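Local coordinates for protein HTH-type transcriptional activator AmpR (Citrobacter freundii, PDB 3KOS) that regulates transcription of the AmpC beta-lactamase gene as a LysR-family DNA-binding protein, this chain being its effector-binding domain, at residues Ile16-Val19 with Gly20-Ile24. Residues are numbered along the deposited sequence; the frame is centred on the assembly and turned at random.
Sequences IGVV and GTFAI
Val19 ends its strand and stands at the N-cap of the helix that follows at once, and its carbonyl carries the polar side of this tight corner. Ala23 N gives its hydrogen to Val19 O over 3.1 Å in a nearly straight bond, lying in the plane of the carbonyl; this is the first i to i+4 bond of the helix. Phe22 N also leans on Val19 O, at 3.0 Å, but the bond is weak and strongly bent at the hydrogen. One residue on, Ile24 N bonds to Gly20 O in the same pattern. The segment axes stand almost perpendicular, at 94°, so the chain turns sharply off the sheet with no intervening loop.

Apolar contacts join the strand end to the first turn of the helix. Val18 points toward the helix, and its CG1, placed anti to the backbone N (chi1 -176°), touches two helix side chains: it meets the edge of the Phe22 ring, near the ring plane, with CG1 3.8 Å from CD1, and it lies 3.9 Å from Ala23 CB. Val19 also packs through CG1, but with that methyl turned between the backbone N and the carbonyl carbon (chi1 57°); it rests 3.7 Å from Phe22 CB, the two side chains crossing at about a right angle. Phe22 starts toward the strand, but its ring leads away to Tyr182, while Ile63 of the neighbouring strand packs against both Val18 and Phe22.

Thr21 OG1 hydrogen-bonds a bound MES, probably from the crystallisation liquor; such molecules often mark pockets, so the start of the helix may border one. The corner is the strand-to-helix turn opening the beta-alpha-beta unit of strand 12-19, helix 20-37 and strand 41-48, characteristic of the periplasmic-binding-protein-like fold of LysR effector domains.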
ATOM      1  N   ILE A  16      14.376  -5.200   9.399  1.00  9.62           N
ATOM      2  CA  ILE A  16      13.380  -6.093   8.839  1.00  7.92           C
ATOM      3  C   ILE A  16      12.496  -5.374   7.820  1.00  8.49           C
ATOM      4  O   ILE A  16      11.958  -4.315   8.105  1.00 10.61           O
ATOM      5  CB  ILE A  16      12.507  -6.695   9.933  1.00 10.80           C
ATOM      6  CG1 ILE A  16      13.393  -7.419  10.962  1.00 13.23           C
ATOM      7  CG2 ILE A  16      11.502  -7.653   9.336  1.00 15.12           C
ATOM      8  CD1 ILE A  16      12.638  -8.354  11.872  1.00 19.15           C
ATOM      9  N   GLY A  17      12.356  -5.975   6.644  1.00  8.18           N
ATOM     10  CA  GLY A  17      11.470  -5.466   5.605  1.00  9.02           C
ATOM     11  C   GLY A  17      10.200  -6.299   5.578  1.00  9.00           C
ATOM     12  O   GLY A  17      10.254  -7.503   5.328  1.00  8.80           O
ATOM     13  N   VAL A  18       9.056  -5.659   5.816  1.00  7.93           N
ATOM     14  CA  VAL A  18       7.806  -6.374   6.040  1.00  6.21           C
ATOM     15  C   VAL A  18       6.779  -6.019   4.957  1.00  7.59           C
ATOM     16  O   VAL A  18       6.525  -4.845   4.723  1.00  6.92           O
ATOM     17  CB  VAL A  18       7.196  -5.992   7.421  1.00  9.31           C
ATOM     18  CG1 VAL A  18       5.931  -6.813   7.697  1.00  7.55           C
ATOM     19  CG2 VAL A  18       8.217  -6.221   8.539  1.00 11.25           C
ATOM     20  N   VAL A  19       6.182  -7.017   4.313  1.00  6.85           N
ATOM     21  CA  VAL A  19       5.123  -6.715   3.344  1.00  7.25           C
ATOM     22  C   VAL A  19       4.039  -5.899   4.061  1.00  6.66           C
ATOM     23  O   VAL A  19       3.649  -6.219   5.183  1.00  6.01           O
ATOM     24  CB  VAL A  19       4.559  -7.998   2.668  1.00  7.73           C
ATOM     25  CG1 VAL A  19       4.010  -9.000   3.714  1.00  6.89           C
ATOM     26  CG2 VAL A  19       3.497  -7.643   1.638  1.00  7.14           C
ATOM     27  N   GLY A  20       3.576  -4.822   3.423  1.00  7.11           N
ATOM     28  CA  GLY A  20       2.760  -3.842   4.114  1.00  8.22           C
ATOM     29  C   GLY A  20       1.511  -4.438   4.728  1.00  7.59           C
ATOM     30  O   GLY A  20       1.098  -4.069   5.835  1.00  7.55           O
ATOM     31  N   THR A  21       0.898  -5.361   3.997  1.00  7.21           N
ATOM     32  CA  THR A  21      -0.332  -5.991   4.448  1.00  8.51           C
ATOM     33  C   THR A  21      -0.138  -6.665   5.805  1.00  8.65           C
ATOM     34  O   THR A  21      -0.983  -6.553   6.699  1.00  8.67           O
ATOM     35  CB  THR A  21      -0.837  -6.994   3.409  1.00  9.29           C
ATOM     36  OG1 THR A  21      -1.128  -6.284   2.191  1.00 10.73           O
ATOM     37  CG2 THR A  21      -2.103  -7.682   3.897  1.00  9.89           C
ATOM     38  N   PHE A  22       0.980  -7.358   5.957  1.00  7.05           N
ATOM     39  CA  PHE A  22       1.304  -8.009   7.236  1.00  7.28           C
ATOM     40  C   PHE A  22       1.646  -7.005   8.332  1.00  7.92           C
ATOM     41  O   PHE A  22       1.300  -7.216   9.490  1.00  8.19           O
ATOM     42  CB  PHE A  22       2.452  -8.989   7.059  1.00  6.04           C
ATOM     43  CG  PHE A  22       2.728  -9.848   8.272  1.00  7.45           C
ATOM     44  CD1 PHE A  22       3.650  -9.449   9.218  1.00  6.63           C
ATOM     45  CD2 PHE A  22       2.079 -11.065   8.444  1.00  7.74           C
ATOM     46  CE1 PHE A  22       3.925 -10.242  10.324  1.00  7.98           C
ATOM     47  CE2 PHE A  22       2.344 -11.864   9.553  1.00  7.72           C
ATOM     48  CZ  PHE A  22       3.268 -11.447  10.493  1.00 11.08           C
ATOM     49  N   ALA A  23       2.352  -5.930   7.976  1.00  7.40           N
ATOM     50  CA  ALA A  23       2.692  -4.909   8.958  1.00  9.02           C
ATOM     51  C   ALA A  23       1.424  -4.315   9.568  1.00  9.50           C
ATOM     52  O   ALA A  23       1.292  -4.203  10.790  1.00  8.09           O
ATOM     53  CB  ALA A  23       3.543  -3.806   8.298  1.00  9.45           C
ATOM     54  N   ILE A  24       0.479  -3.941   8.712  1.00  7.36           N
ATOM     55  CA  ILE A  24      -0.746  -3.302   9.183  1.00  8.03           C
ATOM     56  C   ILE A  24      -1.676  -4.299   9.878  1.00 10.16           C
ATOM     57  O   ILE A  24      -2.280  -4.000  10.911  1.00 11.52           O
ATOM     58  CB  ILE A  24      -1.514  -2.639   8.009  1.00  7.56           C
ATOM     59  CG1 ILE A  24      -0.672  -1.538   7.365  1.00  9.45           C
ATOM     60  CG2 ILE A  24      -2.835  -2.073   8.489  1.00 12.91           C
ATOM     61  CD1 ILE A  24      -0.178  -0.457   8.352  1.00  8.53           C
TER